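Local coordinates for VipE (Legionella pneumophila subsp. pneumophila str. Philadelphia 1, PDB 4QN8), which is a Legionella effector of unknown biochemical activity, represented here by the all-helical N-terminal part of the protein, and probably acts inside the host cell, at residues A[69-82]-A[107-121]. Numbering follows the deposited sequence.
Sequences IGPTLDSEILHQLT and FLAFEMAHYPTKAEE
His79 reaches Glu111 with its ring edge: ND1 donates to Glu111 OE2 at 2.6 Å and 160°, meeting the syn lone pair almost in the imidazole plane. Ring and carboxylate nonetheless stand nearly perpendicular, 89° apart. The His79 side chain swings away from its own backbone N, which lays one ring face against the Lys118 chain: Lys118 CE sits over the ring centre, 3.7 Å from the centroid, in a CH-pi contact. Imidazole suits this place, offering a donor at its rim and a flat surface to an aliphatic chain. Glu111 is gripped further: water 2 links OE2 to Ser75 O, and His122 bonds to OE1, so several partners fix its carboxylate. Helices 75-82 and 107-114 pack as an antiparallel pair, their axes 9.8 Å apart and crossing at -146°, within an all-helical domain. Between them Phe107 is a knob in a hole formed by Ile69, Leu78, Leu81 and Thr82; Leu78 CD1 comes within 3.7 Å of Phe107 CD2, while Thr82 OG1, which donates to Leu78 O, lies at the ring edge. The other Leu78 branch, CD2, meets Phe110 at its edge and Tyr115 obliquely, the forked side chain thus serving three rings. Gly70 leaves room for Phe110, whose CZ approaches Gly70 C to 3.7 Å. Tyr115, just past the end of helix 107-114, takes Ser75 CB over one face in a CH-pi contact, and water 1 joins Tyr115 OH to Leu73 O. At the solvent side, Lys118 forms a long salt bridge from NZ to Glu76 OE2 (3.6 Å), supplemented by waters 3 and 4.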
loop_
_atom_site.group_PDB
_atom_site.type_symbol
_atom_site.label_atom_id
_atom_site.label_comp_id
_atom_site.label_asym_id
_atom_site.label_seq_id
_atom_site.Cartn_x
_atom_site.Cartn_y
_atom_site.Cartn_z
ATOM N N ILE A 69 -6.724 0.657 8.640
ATOM C CA ILE A 69 -6.586 -0.763 8.957
ATOM C C ILE A 69 -5.246 -1.103 9.630
ATOM O O ILE A 69 -5.175 -1.973 10.515
ATOM C CB ILE A 69 -6.816 -1.656 7.698
ATOM C CG1 ILE A 69 -6.912 -3.136 8.076
ATOM C CG2 ILE A 69 -5.709 -1.480 6.681
ATOM C CD1 ILE A 69 -8.159 -3.491 8.847
ATOM N N GLY A 70 -4.199 -0.393 9.226
ATOM C CA GLY A 70 -2.852 -0.620 9.720
ATOM C C GLY A 70 -2.727 -0.686 11.229
ATOM O O GLY A 70 -2.088 -1.599 11.751
ATOM N N PRO A 71 -3.312 0.291 11.942
ATOM C CA PRO A 71 -3.194 0.302 13.404
ATOM C C PRO A 71 -3.907 -0.868 14.084
ATOM O O PRO A 71 -3.706 -1.065 15.273
ATOM C CB PRO A 71 -3.869 1.620 13.798
ATOM C CG PRO A 71 -3.727 2.483 12.602
ATOM C CD PRO A 71 -3.895 1.547 11.439
ATOM N N THR A 72 -4.715 -1.632 13.347
ATOM C CA THR A 72 -5.357 -2.812 13.917
ATOM C C THR A 72 -4.506 -4.080 13.777
ATOM O O THR A 72 -4.859 -5.131 14.323
ATOM C CB THR A 72 -6.761 -3.050 13.335
ATOM O OG1 THR A 72 -6.663 -3.674 12.051
ATOM C CG2 THR A 72 -7.504 -1.732 13.210
ATOM N N LEU A 73 -3.383 -3.972 13.068
ATOM C CA LEU A 73 -2.568 -5.144 12.737
ATOM C C LEU A 73 -1.398 -5.375 13.695
ATOM O O LEU A 73 -0.613 -4.468 13.970
ATOM C CB LEU A 73 -2.008 -5.035 11.315
ATOM C CG LEU A 73 -3.038 -4.832 10.210
ATOM C CD1 LEU A 73 -2.303 -4.755 8.862
ATOM C CD2 LEU A 73 -4.033 -5.970 10.226
ATOM N N ASP A 74 -1.300 -6.607 14.183
ATOM C CA ASP A 74 -0.117 -7.114 14.863
ATOM C C ASP A 74 1.069 -6.980 13.885
ATOM O O ASP A 74 0.882 -7.102 12.661
ATOM C CB ASP A 74 -0.415 -8.564 15.281
ATOM C CG ASP A 74 0.820 -9.394 15.516
ATOM O OD1 ASP A 74 1.389 -9.906 14.522
ATOM O OD2 ASP A 74 1.200 -9.583 16.690
ATOM N N SER A 75 2.272 -6.682 14.383
ATOM C CA SER A 75 3.385 -6.377 13.457
ATOM C C SER A 75 3.738 -7.543 12.537
ATOM O O SER A 75 4.035 -7.344 11.352
ATOM C CB SER A 75 4.632 -5.877 14.186
ATOM O OG SER A 75 5.140 -6.825 15.122
ATOM N N GLU A 76 3.721 -8.755 13.080
ATOM C CA GLU A 76 3.989 -9.935 12.255
ATOM C C GLU A 76 2.852 -10.244 11.281
ATOM O O GLU A 76 3.112 -10.700 10.170
ATOM C CB GLU A 76 4.349 -11.160 13.107
ATOM C CG GLU A 76 5.747 -11.097 13.735
ATOM C CD GLU A 76 6.891 -11.361 12.754
ATOM O OE1 GLU A 76 6.656 -11.376 11.526
ATOM O OE2 GLU A 76 8.038 -11.551 13.222
ATOM N N ILE A 77 1.601 -9.989 11.674
ATOM C CA ILE A 77 0.485 -10.094 10.716
ATOM C C ILE A 77 0.650 -9.094 9.568
ATOM O O ILE A 77 0.466 -9.434 8.391
ATOM C CB ILE A 77 -0.904 -9.911 11.379
ATOM C CG1 ILE A 77 -1.204 -11.066 12.344
ATOM C CG2 ILE A 77 -1.996 -9.845 10.312
ATOM C CD1 ILE A 77 -1.716 -12.321 11.662
ATOM N N LEU A 78 1.003 -7.858 9.908
ATOM C CA LEU A 78 1.309 -6.854 8.903
ATOM C C LEU A 78 2.458 -7.288 7.996
ATOM O O LEU A 78 2.391 -7.097 6.775
ATOM C CB LEU A 78 1.637 -5.529 9.596
ATOM C CG LEU A 78 2.304 -4.442 8.771
ATOM C CD1 LEU A 78 1.343 -3.876 7.725
ATOM C CD2 LEU A 78 2.774 -3.359 9.746
ATOM N N HIS A 79 3.495 -7.888 8.567
ATOM C CA HIS A 79 4.637 -8.292 7.737
ATOM C C HIS A 79 4.213 -9.363 6.738
ATOM O O HIS A 79 4.579 -9.328 5.562
ATOM C CB HIS A 79 5.790 -8.809 8.586
ATOM C CG HIS A 79 7.009 -9.120 7.786
ATOM N ND1 HIS A 79 7.865 -8.136 7.341
ATOM C CD2 HIS A 79 7.493 -10.291 7.311
ATOM C CE1 HIS A 79 8.842 -8.695 6.640
ATOM N NE2 HIS A 79 8.635 -9.999 6.602
ATOM N N GLN A 80 3.426 -10.312 7.228
ATOM C CA GLN A 80 2.954 -11.452 6.440
ATOM C C GLN A 80 2.043 -10.943 5.323
ATOM O O GLN A 80 2.178 -11.347 4.162
ATOM C CB GLN A 80 2.196 -12.390 7.388
ATOM C CG GLN A 80 1.826 -13.764 6.892
ATOM C CD GLN A 80 1.157 -14.579 8.005
ATOM O OE1 GLN A 80 0.133 -14.160 8.557
ATOM N NE2 GLN A 80 1.749 -15.728 8.357
ATOM N N LEU A 81 1.130 -10.035 5.656
ATOM C CA LEU A 81 0.241 -9.473 4.636
ATOM C C LEU A 81 1.046 -8.749 3.563
ATOM O O LEU A 81 0.816 -8.938 2.371
ATOM C CB LEU A 81 -0.792 -8.514 5.238
ATOM C CG LEU A 81 -1.986 -9.115 5.977
ATOM C CD1 LEU A 81 -2.779 -8.003 6.656
ATOM C CD2 LEU A 81 -2.873 -9.909 5.029
ATOM N N THR A 82 2.011 -7.941 3.976
ATOM C CA THR A 82 2.807 -7.196 3.002
ATOM C C THR A 82 3.584 -8.133 2.068
ATOM O O THR A 82 3.675 -7.895 0.849
ATOM C CB THR A 82 3.756 -6.248 3.733
ATOM O OG1 THR A 82 2.969 -5.323 4.490
ATOM C CG2 THR A 82 4.634 -5.466 2.745
ATOM N N PHE A 107 1.189 -0.535 1.991
ATOM C CA PHE A 107 1.430 -1.443 3.107
ATOM C C PHE A 107 2.923 -1.516 3.426
ATOM O O PHE A 107 3.314 -1.495 4.603
ATOM C CB PHE A 107 0.890 -2.836 2.785
ATOM C CG PHE A 107 -0.400 -3.156 3.479
ATOM C CD1 PHE A 107 -1.570 -2.492 3.145
ATOM C CD2 PHE A 107 -0.437 -4.122 4.462
ATOM C CE1 PHE A 107 -2.755 -2.781 3.790
ATOM C CE2 PHE A 107 -1.625 -4.422 5.113
ATOM C CZ PHE A 107 -2.785 -3.738 4.776
ATOM N N LEU A 108 3.754 -1.598 2.393
ATOM C CA LEU A 108 5.207 -1.635 2.605
ATOM C C LEU A 108 5.686 -0.352 3.281
ATOM O O LEU A 108 6.479 -0.395 4.226
ATOM C CB LEU A 108 5.954 -1.858 1.278
ATOM C CG LEU A 108 7.490 -1.839 1.276
ATOM C CD1 LEU A 108 8.059 -2.881 2.224
ATOM C CD2 LEU A 108 8.000 -2.120 -0.137
ATOM N N ALA A 109 5.204 0.790 2.792
ATOM C CA ALA A 109 5.546 2.086 3.386
ATOM C C ALA A 109 5.106 2.195 4.845
ATOM O O ALA A 109 5.795 2.801 5.663
ATOM C CB ALA A 109 4.948 3.222 2.574
ATOM N N PHE A 110 3.954 1.628 5.166
ATOM C CA PHE A 110 3.444 1.704 6.527
ATOM C C PHE A 110 4.318 0.856 7.433
ATOM O O PHE A 110 4.656 1.251 8.559
ATOM C CB PHE A 110 2.005 1.206 6.556
ATOM C CG PHE A 110 1.353 1.305 7.897
ATOM C CD1 PHE A 110 0.732 2.482 8.293
ATOM C CD2 PHE A 110 1.355 0.222 8.759
ATOM C CE1 PHE A 110 0.113 2.573 9.532
ATOM C CE2 PHE A 110 0.730 0.301 10.002
ATOM C CZ PHE A 110 0.110 1.481 10.388
ATOM N N GLU A 111 4.686 -0.323 6.946
ATOM C CA GLU A 111 5.574 -1.168 7.723
ATOM C C GLU A 111 6.937 -0.512 7.878
ATOM O O GLU A 111 7.562 -0.630 8.940
ATOM C CB GLU A 111 5.706 -2.589 7.143
ATOM C CG GLU A 111 6.317 -3.559 8.169
ATOM C CD GLU A 111 6.597 -4.938 7.600
ATOM O OE1 GLU A 111 6.088 -5.248 6.497
ATOM O OE2 GLU A 111 7.309 -5.729 8.271
HETATM N N MSE A 112 7.423 0.181 6.847
HETATM C CA MSE A 112 8.714 0.843 6.985
HETATM C C MSE A 112 8.640 2.035 7.929
HETATM O O MSE A 112 9.641 2.394 8.576
HETATM C CB MSE A 112 9.257 1.270 5.625
HETATM C CG MSE A 112 9.540 0.087 4.728
HETATM SE SE MSE A 112 9.965 0.666 2.939
HETATM C CE MSE A 112 11.775 1.304 3.241
ATOM N N ALA A 113 7.462 2.636 8.033
ATOM C CA ALA A 113 7.313 3.808 8.890
ATOM C C ALA A 113 7.393 3.422 10.355
ATOM O O ALA A 113 7.922 4.170 11.185
ATOM C CB ALA A 113 6.002 4.502 8.606
ATOM N N HIS A 114 6.871 2.247 10.678
ATOM C CA HIS A 114 6.675 1.907 12.086
ATOM C C HIS A 114 7.537 0.747 12.533
ATOM O O HIS A 114 7.917 0.663 13.697
ATOM C CB HIS A 114 5.191 1.626 12.358
ATOM C CG HIS A 114 4.310 2.802 12.078
ATOM N ND1 HIS A 114 4.402 3.978 12.780
ATOM C CD2 HIS A 114 3.338 2.997 11.148
ATOM C CE1 HIS A 114 3.528 4.853 12.303
ATOM N NE2 HIS A 114 2.871 4.273 11.313
ATOM N N TYR A 115 7.848 -0.149 11.602
ATOM C CA TYR A 115 8.673 -1.303 11.929
ATOM C C TYR A 115 9.776 -1.470 10.888
ATOM O O TYR A 115 9.821 -2.480 10.194
ATOM C CB TYR A 115 7.812 -2.562 11.978
ATOM C CG TYR A 115 6.599 -2.438 12.872
ATOM C CD1 TYR A 115 6.724 -2.499 14.255
ATOM C CD2 TYR A 115 5.339 -2.231 12.334
ATOM C CE1 TYR A 115 5.630 -2.368 15.066
ATOM C CE2 TYR A 115 4.221 -2.115 13.154
ATOM C CZ TYR A 115 4.378 -2.178 14.508
ATOM O OH TYR A 115 3.284 -2.056 15.346
ATOM N N PRO A 116 10.678 -0.483 10.789
ATOM C CA PRO A 116 11.635 -0.496 9.669
ATOM C C PRO A 116 12.601 -1.682 9.642
ATOM O O PRO A 116 12.948 -2.127 8.547
ATOM C CB PRO A 116 12.416 0.812 9.853
ATOM C CG PRO A 116 12.218 1.192 11.271
ATOM C CD PRO A 116 10.835 0.719 11.628
ATOM N N THR A 117 13.034 -2.173 10.799
ATOM C CA THR A 117 13.958 -3.313 10.836
ATOM C C THR A 117 13.343 -4.570 10.223
ATOM O O THR A 117 14.003 -5.306 9.477
ATOM C CB THR A 117 14.415 -3.635 12.269
ATOM O OG1 THR A 117 15.107 -2.506 12.814
ATOM C CG2 THR A 117 15.343 -4.845 12.276
ATOM N N LYS A 118 12.079 -4.819 10.554
ATOM C CA LYS A 118 11.354 -5.959 10.007
ATOM C C LYS A 118 11.024 -5.769 8.527
ATOM O O LYS A 118 11.082 -6.712 7.738
ATOM C CB LYS A 118 10.068 -6.180 10.799
ATOM C CG LYS A 118 9.322 -7.438 10.407
ATOM C CD LYS A 118 10.221 -8.663 10.518
ATOM C CE LYS A 118 9.413 -9.945 10.432
ATOM N NZ LYS A 118 10.285 -11.153 10.414
ATOM N N ALA A 119 10.678 -4.546 8.148
ATOM C CA ALA A 119 10.258 -4.277 6.769
ATOM C C ALA A 119 11.410 -4.416 5.780
ATOM O O ALA A 119 11.199 -4.672 4.577
ATOM C CB ALA A 119 9.647 -2.912 6.666
ATOM N N GLU A 120 12.630 -4.258 6.277
ATOM C CA GLU A 120 13.809 -4.355 5.422
ATOM C C GLU A 120 13.904 -5.696 4.688
ATOM O O GLU A 120 14.457 -5.770 3.585
ATOM C CB GLU A 120 15.077 -4.106 6.243
ATOM C CG GLU A 120 16.324 -3.980 5.417
ATOM C CD GLU A 120 16.298 -2.789 4.472
ATOM O OE1 GLU A 120 15.431 -1.887 4.620
ATOM O OE2 GLU A 120 17.164 -2.755 3.578
ATOM N N GLU A 121 13.349 -6.747 5.285
ATOM C CA GLU A 121 13.420 -8.080 4.692
ATOM C C GLU A 121 12.681 -8.194 3.346
ATOM O O GLU A 121 12.958 -9.098 2.557
ATOM C CB GLU A 121 12.901 -9.128 5.680
ATOM C CG GLU A 121 13.647 -9.150 7.016
ATOM C CD GLU A 121 13.034 -10.122 8.015
ATOM O OE1 GLU A 121 12.147 -10.912 7.611
ATOM O OE2 GLU A 121 13.437 -10.096 9.202
HETATM O O HOH W 1 0.973 -1.886 14.333
HETATM O O HOH W 2 6.575 -5.921 11.019
HETATM O O HOH W 3 10.452 -11.241 13.095
HETATM O O HOH W 4 8.203 -12.785 10.009
#